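Local coordinates for protein uncharacterized N-acetyltransferase D2E76_00625 (Mycobacteroides abscessus, PDB 6YCA) that probably transfers the acetyl group of acetyl-coenzyme A to amino groups, as a GCN5-related N-acetyltransferase of the Eis type, yet is unable to modify aminoglycosides, at residues 55-63 with 205-213; 144-152 with 365-374. All coordinates share one frame; numbering follows the deposited sequence.

Interaction 1. Residues 55-63 with 205-213; sequences VAADELLEL and QWWRLHELF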
loop_
_atom_site.group_PDB
_atom_site.type_symbol
_atom_site.label_atom_id
_atom_site.label_comp_id
_atom_site.label_asym_id
_atom_site.label_seq_id
_atom_site.Cartn_x
_atom_site.Cartn_y
_atom_site.Cartn_z
ATOM N N VAL A 55 30.117 -25.894 -3.415
ATOM C CA VAL A 55 30.631 -24.962 -2.417
ATOM C C VAL A 55 31.087 -25.718 -1.164
ATOM O O VAL A 55 30.280 -26.356 -0.489
ATOM C CB VAL A 55 29.589 -23.872 -2.086
ATOM C CG1 VAL A 55 30.176 -22.847 -1.126
ATOM C CG2 VAL A 55 29.082 -23.210 -3.370
ATOM N N ALA A 56 32.383 -25.655 -0.866
ATOM C CA ALA A 56 32.961 -26.363 0.267
ATOM C C ALA A 56 33.200 -25.396 1.421
ATOM O O ALA A 56 33.402 -24.198 1.217
ATOM C CB ALA A 56 34.283 -27.028 -0.125
ATOM N N ALA A 57 33.159 -25.926 2.646
ATOM C CA ALA A 57 33.418 -25.077 3.806
ATOM C C ALA A 57 34.885 -24.675 3.885
ATOM O O ALA A 57 35.205 -23.598 4.402
ATOM C CB ALA A 57 32.964 -25.768 5.092
ATOM N N ASP A 58 35.781 -25.513 3.352
ATOM C CA ASP A 58 37.212 -25.225 3.394
ATOM C C ASP A 58 37.565 -23.953 2.625
ATOM O O ASP A 58 38.554 -23.288 2.957
ATOM C CB ASP A 58 37.999 -26.437 2.877
ATOM C CG ASP A 58 39.425 -26.488 3.413
ATOM O OD1 ASP A 58 39.778 -25.653 4.270
ATOM O OD2 ASP A 58 40.192 -27.372 2.972
ATOM N N GLU A 59 36.773 -23.584 1.612
ATOM C CA GLU A 59 37.123 -22.415 0.807
ATOM C C GLU A 59 36.642 -21.120 1.448
ATOM O O GLU A 59 37.232 -20.061 1.214
ATOM C CB GLU A 59 36.560 -22.531 -0.614
ATOM C CG GLU A 59 35.047 -22.441 -0.678
ATOM C CD GLU A 59 34.485 -22.677 -2.067
ATOM O OE1 GLU A 59 35.273 -22.873 -3.018
ATOM O OE2 GLU A 59 33.240 -22.654 -2.208
ATOM N N LEU A 60 35.590 -21.178 2.258
ATOM C CA LEU A 60 35.050 -19.983 2.888
ATOM C C LEU A 60 35.476 -19.816 4.340
ATOM O O LEU A 60 35.047 -18.857 4.987
ATOM C CB LEU A 60 33.520 -19.982 2.793
ATOM C CG LEU A 60 32.940 -20.089 1.380
ATOM C CD1 LEU A 60 31.428 -20.286 1.418
ATOM C CD2 LEU A 60 33.315 -18.863 0.564
ATOM N N LEU A 61 36.310 -20.707 4.866
ATOM C CA LEU A 61 36.696 -20.677 6.268
ATOM C C LEU A 61 38.204 -20.550 6.418
ATOM O O LEU A 61 38.976 -20.906 5.523
ATOM C CB LEU A 61 36.209 -21.931 7.013
ATOM C CG LEU A 61 34.715 -22.010 7.328
ATOM C CD1 LEU A 61 34.367 -23.343 7.967
ATOM C CD2 LEU A 61 34.355 -20.878 8.259
ATOM N N GLU A 62 38.612 -20.049 7.582
ATOM C CA GLU A 62 40.008 -20.040 7.988
ATOM C C GLU A 62 40.152 -21.110 9.060
ATOM O O GLU A 62 39.544 -21.004 10.134
ATOM C CB GLU A 62 40.383 -18.677 8.567
ATOM C CG GLU A 62 41.798 -18.599 9.117
ATOM C CD GLU A 62 42.187 -17.189 9.529
ATOM O OE1 GLU A 62 43.320 -17.004 10.019
ATOM O OE2 GLU A 62 41.362 -16.265 9.358
ATOM N N LEU A 63 40.958 -22.129 8.772
ATOM C CA LEU A 63 41.037 -23.286 9.653
ATOM C C LEU A 63 41.756 -22.948 10.951
ATOM O O LEU A 63 42.810 -22.306 10.949
ATOM C CB LEU A 63 41.747 -24.445 8.957
ATOM C CG LEU A 63 41.130 -24.948 7.651
ATOM C CD1 LEU A 63 41.927 -26.135 7.102
ATOM C CD2 LEU A 63 39.653 -25.297 7.820
ATOM N N GLN A 205 38.792 -14.894 1.543
ATOM C CA GLN A 205 37.549 -15.630 1.759
ATOM C C GLN A 205 36.331 -14.726 1.623
ATOM O O GLN A 205 35.273 -15.179 1.169
ATOM C CB GLN A 205 37.535 -16.323 3.127
ATOM C CG GLN A 205 38.607 -17.381 3.340
ATOM C CD GLN A 205 39.734 -16.896 4.239
ATOM O OE1 GLN A 205 40.190 -15.755 4.130
ATOM N NE2 GLN A 205 40.188 -17.766 5.136
ATOM N N TRP A 206 36.458 -13.449 1.998
ATOM C CA TRP A 206 35.335 -12.529 1.839
ATOM C C TRP A 206 35.034 -12.291 0.364
ATOM O O TRP A 206 33.867 -12.238 -0.038
ATOM C CB TRP A 206 35.625 -11.212 2.561
ATOM C CG TRP A 206 34.481 -10.242 2.538
ATOM C CD1 TRP A 206 33.507 -10.104 3.484
ATOM C CD2 TRP A 206 34.200 -9.259 1.530
ATOM N NE1 TRP A 206 32.630 -9.110 3.121
ATOM C CE2 TRP A 206 33.033 -8.575 1.926
ATOM C CE3 TRP A 206 34.817 -8.897 0.331
ATOM C CZ2 TRP A 206 32.475 -7.552 1.167
ATOM C CZ3 TRP A 206 34.257 -7.881 -0.421
ATOM C CH2 TRP A 206 33.102 -7.220 0.000
ATOM N N TRP A 207 36.076 -12.158 -0.462
ATOM C CA TRP A 207 35.859 -11.953 -1.889
ATOM C C TRP A 207 35.391 -13.246 -2.548
ATOM O O TRP A 207 34.563 -13.221 -3.469
ATOM C CB TRP A 207 37.143 -11.450 -2.543
ATOM C CG TRP A 207 37.588 -10.123 -2.021
ATOM C CD1 TRP A 207 38.484 -9.898 -1.023
ATOM C CD2 TRP A 207 37.135 -8.834 -2.451
ATOM N NE1 TRP A 207 38.633 -8.549 -0.813
ATOM C CE2 TRP A 207 37.813 -7.874 -1.676
ATOM C CE3 TRP A 207 36.223 -8.398 -3.416
ATOM C CZ2 TRP A 207 37.611 -6.505 -1.839
ATOM C CZ3 TRP A 207 36.027 -7.040 -3.577
ATOM C CH2 TRP A 207 36.718 -6.110 -2.796
ATOM N N ARG A 208 35.904 -14.390 -2.067
ATOM C CA ARG A 208 35.447 -15.695 -2.531
ATOM C C ARG A 208 33.955 -15.855 -2.259
ATOM O O ARG A 208 33.215 -16.372 -3.103
ATOM C CB ARG A 208 36.292 -16.777 -1.834
ATOM C CG ARG A 208 35.953 -18.207 -2.180
ATOM C CD ARG A 208 36.246 -18.509 -3.618
ATOM N NE ARG A 208 35.732 -19.821 -3.959
ATOM C CZ ARG A 208 34.455 -20.029 -4.264
ATOM N NH1 ARG A 208 33.601 -19.012 -4.245
ATOM N NH2 ARG A 208 34.037 -21.242 -4.595
ATOM N N LEU A 209 33.486 -15.364 -1.104
ATOM C CA LEU A 209 32.061 -15.423 -0.797
ATOM C C LEU A 209 31.247 -14.558 -1.751
ATOM O O LEU A 209 30.184 -14.973 -2.226
ATOM C CB LEU A 209 31.827 -15.003 0.656
ATOM C CG LEU A 209 30.391 -14.938 1.190
ATOM C CD1 LEU A 209 29.747 -16.301 1.223
ATOM C CD2 LEU A 209 30.355 -14.312 2.578
ATOM N N HIS A 210 31.738 -13.360 -2.062
ATOM C CA HIS A 210 31.007 -12.466 -2.948
ATOM C C HIS A 210 31.144 -12.836 -4.416
ATOM O O HIS A 210 30.298 -12.427 -5.218
ATOM C CB HIS A 210 31.418 -11.014 -2.691
ATOM C CG HIS A 210 30.846 -10.442 -1.428
ATOM N ND1 HIS A 210 29.732 -9.629 -1.413
ATOM C CD2 HIS A 210 31.225 -10.582 -0.134
ATOM C CE1 HIS A 210 29.456 -9.287 -0.166
ATOM N NE2 HIS A 210 30.346 -9.852 0.629
ATOM N N GLU A 211 32.167 -13.615 -4.783
ATOM C CA GLU A 211 32.210 -14.187 -6.126
ATOM C C GLU A 211 31.006 -15.089 -6.374
ATOM O O GLU A 211 30.437 -15.090 -7.471
ATOM C CB GLU A 211 33.516 -14.957 -6.317
ATOM C CG GLU A 211 34.734 -14.090 -6.606
ATOM C CD GLU A 211 35.999 -14.920 -6.755
ATOM O OE1 GLU A 211 35.895 -16.165 -6.725
ATOM O OE2 GLU A 211 37.096 -14.332 -6.892
ATOM N N LEU A 212 30.596 -15.859 -5.363
ATOM C CA LEU A 212 29.416 -16.707 -5.512
ATOM C C LEU A 212 28.128 -15.899 -5.537
ATOM O O LEU A 212 27.201 -16.226 -6.290
ATOM C CB LEU A 212 29.356 -17.777 -4.428
ATOM C CG LEU A 212 29.939 -19.136 -4.811
ATOM C CD1 LEU A 212 30.846 -19.066 -6.027
ATOM C CD2 LEU A 212 30.633 -19.785 -3.649
ATOM N N PHE A 213 28.031 -14.864 -4.702
ATOM C CA PHE A 213 26.818 -14.059 -4.703
ATOM C C PHE A 213 26.594 -13.428 -6.071
ATOM O O PHE A 213 25.460 -13.372 -6.560
ATOM C CB PHE A 213 26.892 -12.976 -3.628
ATOM C CG PHE A 213 26.777 -13.498 -2.222
ATOM C CD1 PHE A 213 26.381 -14.806 -1.971
ATOM C CD2 PHE A 213 27.047 -12.665 -1.146
ATOM C CE1 PHE A 213 26.277 -15.274 -0.669
ATOM C CE2 PHE A 213 26.943 -13.122 0.152
ATOM C CZ PHE A 213 26.558 -14.427 0.394
#

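Interaction 2. Residues 144-152 with 365-374; sequences RRFGYGIAT and DVAALGSVYL. With ACO (acetyl coenzyme *a), chain G.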
loop_
_atom_site.group_PDB
_atom_site.type_symbol
_atom_site.label_atom_id
_atom_site.label_comp_id
_atom_site.label_asym_id
_atom_site.label_seq_id
_atom_site.Cartn_x
_atom_site.Cartn_y
_atom_site.Cartn_z
ATOM N N ARG A 144 25.561 -7.576 24.139
ATOM C CA ARG A 144 26.023 -6.537 25.058
ATOM C C ARG A 144 26.366 -7.102 26.430
ATOM O O ARG A 144 27.246 -6.567 27.114
ATOM C CB ARG A 144 25.022 -5.391 25.176
ATOM C CG ARG A 144 25.700 -4.087 25.572
ATOM C CD ARG A 144 24.749 -3.033 26.111
ATOM N NE ARG A 144 25.488 -1.850 26.551
ATOM C CZ ARG A 144 26.039 -1.704 27.752
ATOM N NH1 ARG A 144 25.921 -2.660 28.665
ATOM N NH2 ARG A 144 26.701 -0.594 28.047
ATOM N N ARG A 145 25.697 -8.179 26.843
ATOM C CA ARG A 145 26.026 -8.813 28.111
ATOM C C ARG A 145 27.434 -9.388 28.128
ATOM O O ARG A 145 27.938 -9.712 29.207
ATOM C CB ARG A 145 25.005 -9.899 28.462
ATOM C CG ARG A 145 24.820 -10.952 27.391
ATOM C CD ARG A 145 23.906 -12.078 27.850
ATOM N NE ARG A 145 22.618 -11.616 28.373
ATOM C CZ ARG A 145 21.558 -11.322 27.623
ATOM N NH1 ARG A 145 21.617 -11.434 26.302
ATOM N NH2 ARG A 145 20.433 -10.916 28.197
ATOM N N PHE A 146 28.082 -9.518 26.971
ATOM C CA PHE A 146 29.439 -10.045 26.894
ATOM C C PHE A 146 30.481 -8.954 26.675
ATOM O O PHE A 146 31.651 -9.270 26.439
ATOM C CB PHE A 146 29.549 -11.111 25.798
ATOM C CG PHE A 146 28.556 -12.231 25.937
ATOM C CD1 PHE A 146 28.539 -13.027 27.069
ATOM C CD2 PHE A 146 27.643 -12.492 24.928
ATOM C CE1 PHE A 146 27.621 -14.059 27.197
ATOM C CE2 PHE A 146 26.725 -13.522 25.047
ATOM C CZ PHE A 146 26.714 -14.307 26.182
ATOM N N GLY A 147 30.090 -7.683 26.755
ATOM C CA GLY A 147 31.005 -6.576 26.570
ATOM C C GLY A 147 30.992 -5.939 25.197
ATOM O O GLY A 147 31.754 -4.992 24.969
ATOM N N TYR A 148 30.154 -6.421 24.280
ATOM C CA TYR A 148 30.052 -5.834 22.950
ATOM C C TYR A 148 29.208 -4.565 22.985
ATOM O O TYR A 148 28.113 -4.552 23.556
ATOM C CB TYR A 148 29.417 -6.835 21.988
ATOM C CG TYR A 148 30.340 -7.921 21.479
ATOM C CD1 TYR A 148 30.613 -9.048 22.247
ATOM C CD2 TYR A 148 30.897 -7.844 20.207
ATOM C CE1 TYR A 148 31.443 -10.054 21.773
ATOM C CE2 TYR A 148 31.724 -8.847 19.724
ATOM C CZ TYR A 148 31.992 -9.948 20.512
ATOM O OH TYR A 148 32.813 -10.945 20.038
ATOM N N GLY A 149 29.709 -3.508 22.361
ATOM C CA GLY A 149 28.973 -2.265 22.260
ATOM C C GLY A 149 28.846 -1.842 20.812
ATOM O O GLY A 149 29.693 -2.157 19.976
ATOM N N ILE A 150 27.749 -1.150 20.514
ATOM C CA ILE A 150 27.524 -0.657 19.157
ATOM C C ILE A 150 28.491 0.493 18.898
ATOM O O ILE A 150 28.337 1.580 19.462
ATOM C CB ILE A 150 26.074 -0.223 18.944
ATOM C CG1 ILE A 150 25.124 -1.392 19.205
ATOM C CG2 ILE A 150 25.899 0.289 17.533
ATOM C CD1 ILE A 150 23.661 -1.030 19.059
ATOM N N ALA A 151 29.484 0.266 18.039
ATOM C CA ALA A 151 30.538 1.251 17.819
ATOM C C ALA A 151 30.380 2.053 16.535
ATOM O O ALA A 151 30.841 3.199 16.482
ATOM C CB ALA A 151 31.914 0.576 17.817
ATOM N N THR A 152 29.762 1.487 15.496
ATOM C CA THR A 152 29.495 2.222 14.267
ATOM C C THR A 152 28.078 1.931 13.807
ATOM O O THR A 152 27.522 0.869 14.094
ATOM C CB THR A 152 30.435 1.835 13.111
ATOM O OG1 THR A 152 29.985 0.609 12.516
ATOM C CG2 THR A 152 31.875 1.684 13.593
ATOM N N ASP A 365 31.403 0.729 31.862
ATOM C CA ASP A 365 31.623 -0.677 31.550
ATOM C C ASP A 365 32.235 -0.835 30.160
ATOM O O ASP A 365 32.112 0.037 29.295
ATOM C CB ASP A 365 30.322 -1.478 31.668
ATOM C CG ASP A 365 29.280 -1.064 30.644
ATOM O OD1 ASP A 365 29.296 0.108 30.214
ATOM O OD2 ASP A 365 28.428 -1.905 30.288
ATOM N N VAL A 366 32.879 -1.986 29.945
ATOM C CA VAL A 366 33.661 -2.196 28.727
ATOM C C VAL A 366 32.794 -2.115 27.475
ATOM O O VAL A 366 33.277 -1.731 26.402
ATOM C CB VAL A 366 34.470 -3.508 28.815
ATOM C CG1 VAL A 366 33.548 -4.717 28.792
ATOM C CG2 VAL A 366 35.502 -3.583 27.693
ATOM N N ALA A 367 31.512 -2.470 27.580
ATOM C CA ALA A 367 30.631 -2.378 26.420
ATOM C C ALA A 367 30.441 -0.928 25.988
ATOM O O ALA A 367 30.512 -0.610 24.795
ATOM C CB ALA A 367 29.286 -3.046 26.710
ATOM N N ALA A 368 30.187 -0.032 26.948
ATOM C CA ALA A 368 29.974 1.369 26.602
ATOM C C ALA A 368 31.263 2.050 26.160
ATOM O O ALA A 368 31.225 2.943 25.304
ATOM C CB ALA A 368 29.328 2.119 27.769
ATOM N N LEU A 369 32.406 1.649 26.721
ATOM C CA LEU A 369 33.680 2.190 26.257
ATOM C C LEU A 369 33.919 1.846 24.793
ATOM O O LEU A 369 34.473 2.653 24.036
ATOM C CB LEU A 369 34.825 1.691 27.138
ATOM C CG LEU A 369 36.235 2.156 26.758
ATOM C CD1 LEU A 369 36.360 3.668 26.855
ATOM C CD2 LEU A 369 37.287 1.474 27.622
ATOM N N GLY A 370 33.517 0.646 24.375
ATOM C CA GLY A 370 33.597 0.304 22.968
ATOM C C GLY A 370 32.721 1.177 22.094
ATOM O O GLY A 370 33.099 1.513 20.969
ATOM N N SER A 371 31.550 1.576 22.598
ATOM C CA SER A 371 30.670 2.438 21.812
ATOM C C SER A 371 31.333 3.777 21.516
ATOM O O SER A 371 31.126 4.356 20.441
ATOM C CB SER A 371 29.330 2.627 22.521
ATOM O OG SER A 371 28.652 1.391 22.666
ATOM N N VAL A 372 32.127 4.287 22.460
ATOM C CA VAL A 372 32.839 5.546 22.260
ATOM C C VAL A 372 34.144 5.356 21.498
ATOM O O VAL A 372 34.619 6.300 20.851
ATOM C CB VAL A 372 33.190 6.164 23.624
ATOM C CG1 VAL A 372 33.720 7.574 23.461
ATOM C CG2 VAL A 372 31.992 6.151 24.532
ATOM N N TYR A 373 34.715 4.147 21.529
ATOM C CA TYR A 373 36.117 3.970 21.164
ATOM C C TYR A 373 36.407 4.433 19.739
ATOM O O TYR A 373 37.465 5.016 19.474
ATOM C CB TYR A 373 36.533 2.510 21.351
ATOM C CG TYR A 373 37.961 2.251 20.936
ATOM C CD1 TYR A 373 39.014 2.619 21.759
ATOM C CD2 TYR A 373 38.257 1.677 19.708
ATOM C CE1 TYR A 373 40.322 2.404 21.383
ATOM C CE2 TYR A 373 39.565 1.459 19.320
ATOM C CZ TYR A 373 40.594 1.824 20.164
ATOM O OH TYR A 373 41.900 1.612 19.792
ATOM N N LEU A 374 35.479 4.203 18.814
ATOM C CA LEU A 374 35.709 4.513 17.410
ATOM C C LEU A 374 35.262 5.913 17.019
ATOM O O LEU A 374 35.388 6.283 15.846
ATOM C CB LEU A 374 35.037 3.470 16.515
ATOM C CG LEU A 374 35.661 2.074 16.591
ATOM C CD1 LEU A 374 34.956 1.111 15.647
ATOM C CD2 LEU A 374 37.160 2.127 16.306
HETATM N N1A ACO G . 17.135 -13.117 22.661
HETATM C C2A ACO G . 17.129 -12.725 23.942
HETATM N N3A ACO G . 17.935 -13.142 24.924
HETATM C C4A ACO G . 18.882 -14.068 24.629
HETATM C C5A ACO G . 18.985 -14.554 23.323
HETATM C C6A ACO G . 18.049 -14.040 22.289
HETATM N N6A ACO G . 18.122 -14.489 21.012
HETATM N N7A ACO G . 19.985 -15.451 23.284
HETATM C C8A ACO G . 20.497 -15.519 24.534
HETATM N N9A ACO G . 19.816 -14.697 25.352
HETATM C C1B ACO G . 20.112 -14.493 26.796
HETATM C C2B ACO G . 19.656 -15.701 27.614
HETATM O O2B ACO G . 18.337 -15.496 28.122
HETATM C C3B ACO G . 20.656 -15.610 28.765
HETATM O O3B ACO G . 20.188 -14.630 29.683
HETATM P P3B ACO G . 20.254 -14.907 31.266
HETATM O O7A ACO G . 19.468 -16.157 31.579
HETATM O O8A ACO G . 21.700 -15.063 31.678
HETATM O O9A ACO G . 19.641 -13.720 31.972
HETATM C C4B ACO G . 21.924 -15.071 28.110
HETATM O O4B ACO G . 21.524 -14.369 26.940
HETATM C C5B ACO G . 22.917 -16.171 27.746
HETATM O O5B ACO G . 22.205 -17.150 27.001
HETATM P P1A ACO G . 22.874 -18.503 26.473
HETATM O O1A ACO G . 22.197 -19.672 27.148
HETATM O O2A ACO G . 24.347 -18.460 26.786
HETATM O O3A ACO G . 22.675 -18.592 24.884
HETATM P P2A ACO G . 22.076 -19.726 23.915
HETATM O O4A ACO G . 22.754 -21.045 24.212
HETATM O O5A ACO G . 20.582 -19.837 24.127
HETATM O O6A ACO G . 22.361 -19.256 22.402
HETATM C CBP ACO G . 21.948 -17.771 20.534
HETATM C CCP ACO G . 22.038 -17.913 22.041
HETATM C CDP ACO G . 23.216 -18.304 19.886
HETATM C CEP ACO G . 21.766 -16.301 20.191
HETATM C CAP ACO G . 20.736 -18.596 20.106
HETATM O OAP ACO G . 19.578 -18.022 20.729
HETATM C C9P ACO G . 20.538 -18.648 18.613
HETATM O O9P ACO G . 21.046 -19.546 17.960
HETATM N N8P ACO G . 19.779 -17.692 18.080
HETATM C C7P ACO G . 19.452 -17.608 16.667
HETATM C C6P ACO G . 20.674 -17.478 15.766
HETATM C C5P ACO G . 21.415 -16.188 16.021
HETATM O O5P ACO G . 20.808 -15.159 16.280
HETATM N N4P ACO G . 22.740 -16.263 15.967
HETATM C C3P ACO G . 23.560 -15.087 16.151
HETATM C C2P ACO G . 24.137 -14.617 14.823
HETATM S S1P ACO G . 25.137 -13.197 15.099
HETATM C C ACO G . 26.535 -13.699 14.334
HETATM O O ACO G . 26.459 -14.558 13.471
HETATM C CH3 ACO G . 27.853 -13.092 14.718
#

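Interaction 1. Residues 55-63 with 205-213
E59 and R208 meet through a salt bridge, OE1 of E59 lying 2.6 Å from NH2 of R208. The two flat groups are turned 69° apart, and OE2 of E59 sits over one face of the guanidinium; the hydrogen bond from NH2 to OE1 is strongly bent and weak. E59 places CG between its own N and carbonyl carbon (chi1 68°) and is extended beyond, which also brings OE2 within a weak bond, 3.4 Å long, of the A56 backbone N. R208 leaves the helix with CG anti to the backbone N and then bends at chi2 (65°), turning the guanidinium onto the carboxylate.

The contact brings together parts of two different acetyltransferase regions: 55-63, with its short helix 57-60, belongs to the first GNAT region, helix 204-216 to the second. L60 crosses R208 at about a right angle, with L60 CD2 3.9 Å from R208 CG and 4.1 Å from L209 CB. V55 and L212 reach tip to tip, V55 CG2 lying 3.8 Å from L212 CD2; L52 also touches L60, L209 and L212. At the start of the segment 205-213, the bent side chain of Q205 passes alongside the backbone of E59 and L60, its NE2 donating a nearly straight but long and weak bond of 3.4 Å to L61 O. The neighbouring carbonyl, L60 O, is hydrogen-bonded to Y82 OH.

Interaction 2. Residues 144-152 with 365-374
Charge comes first: R144 reaches D365 with a chain extended from CG to NE, and its NH2 lies 3.1 Å from D365 OD2 in a weak salt-bridge bond. Their side chains cross at about a right angle, though the guanidinium and carboxylate planes are only 28° apart, and OD2 stands at the guanidinium edge. A367 CB covers the centre of one guanidinium face of R144, 3.7 Å above its plane. CG of D365 lies between its own N and carbonyl carbon (chi1 65°); D365 is the N-cap of helix 366-373, and its OD1 accepts a weak capping bond from A368 N. A long, weak ion pair joins OD2 to R168 of the second subunit.

The backbones themselves also come close. Strand 149-152 runs nearly parallel to helix 366-373, 5° apart, with the axes 6.1 Å from each other at closest. This seats a strand of the first GNAT region on a helix of the sterol carrier protein region. The nearness rests on G149, which has no side chain on the flank facing the helix: its CA makes a CA-H...O contact of 3.4 Å with A367 O. A367 CA in turn lies 3.2 Å from G147 O, and S371 CA approaches I150 O.

Apolar packing involves A151 CB and T152 CG2, which both meet L374 CD1, where A151 and T152 form a classic beta bulge opposite T308.

How the interactions relate
Interactions 1 and 2 lie on opposite sides of the chain's centre, their centres 29 Å apart and their nearest atoms about 14 Å apart, without touching. Their segments alternate along the chain, and each contact ties a part of the first GNAT region to a later one: the second GNAT region in interaction 1, the sterol carrier protein region in interaction 2. Bound acetyl coenzyme A relates differently to the two. R145, within 144-152, belongs to its pocket and lays a guanidinium face against O4B and C1B of the ribose, NH1 of R145 being 3.0 Å from O4B of the cofactor, whereas the L61 side chain of interaction 1 stays about 11 Å from it.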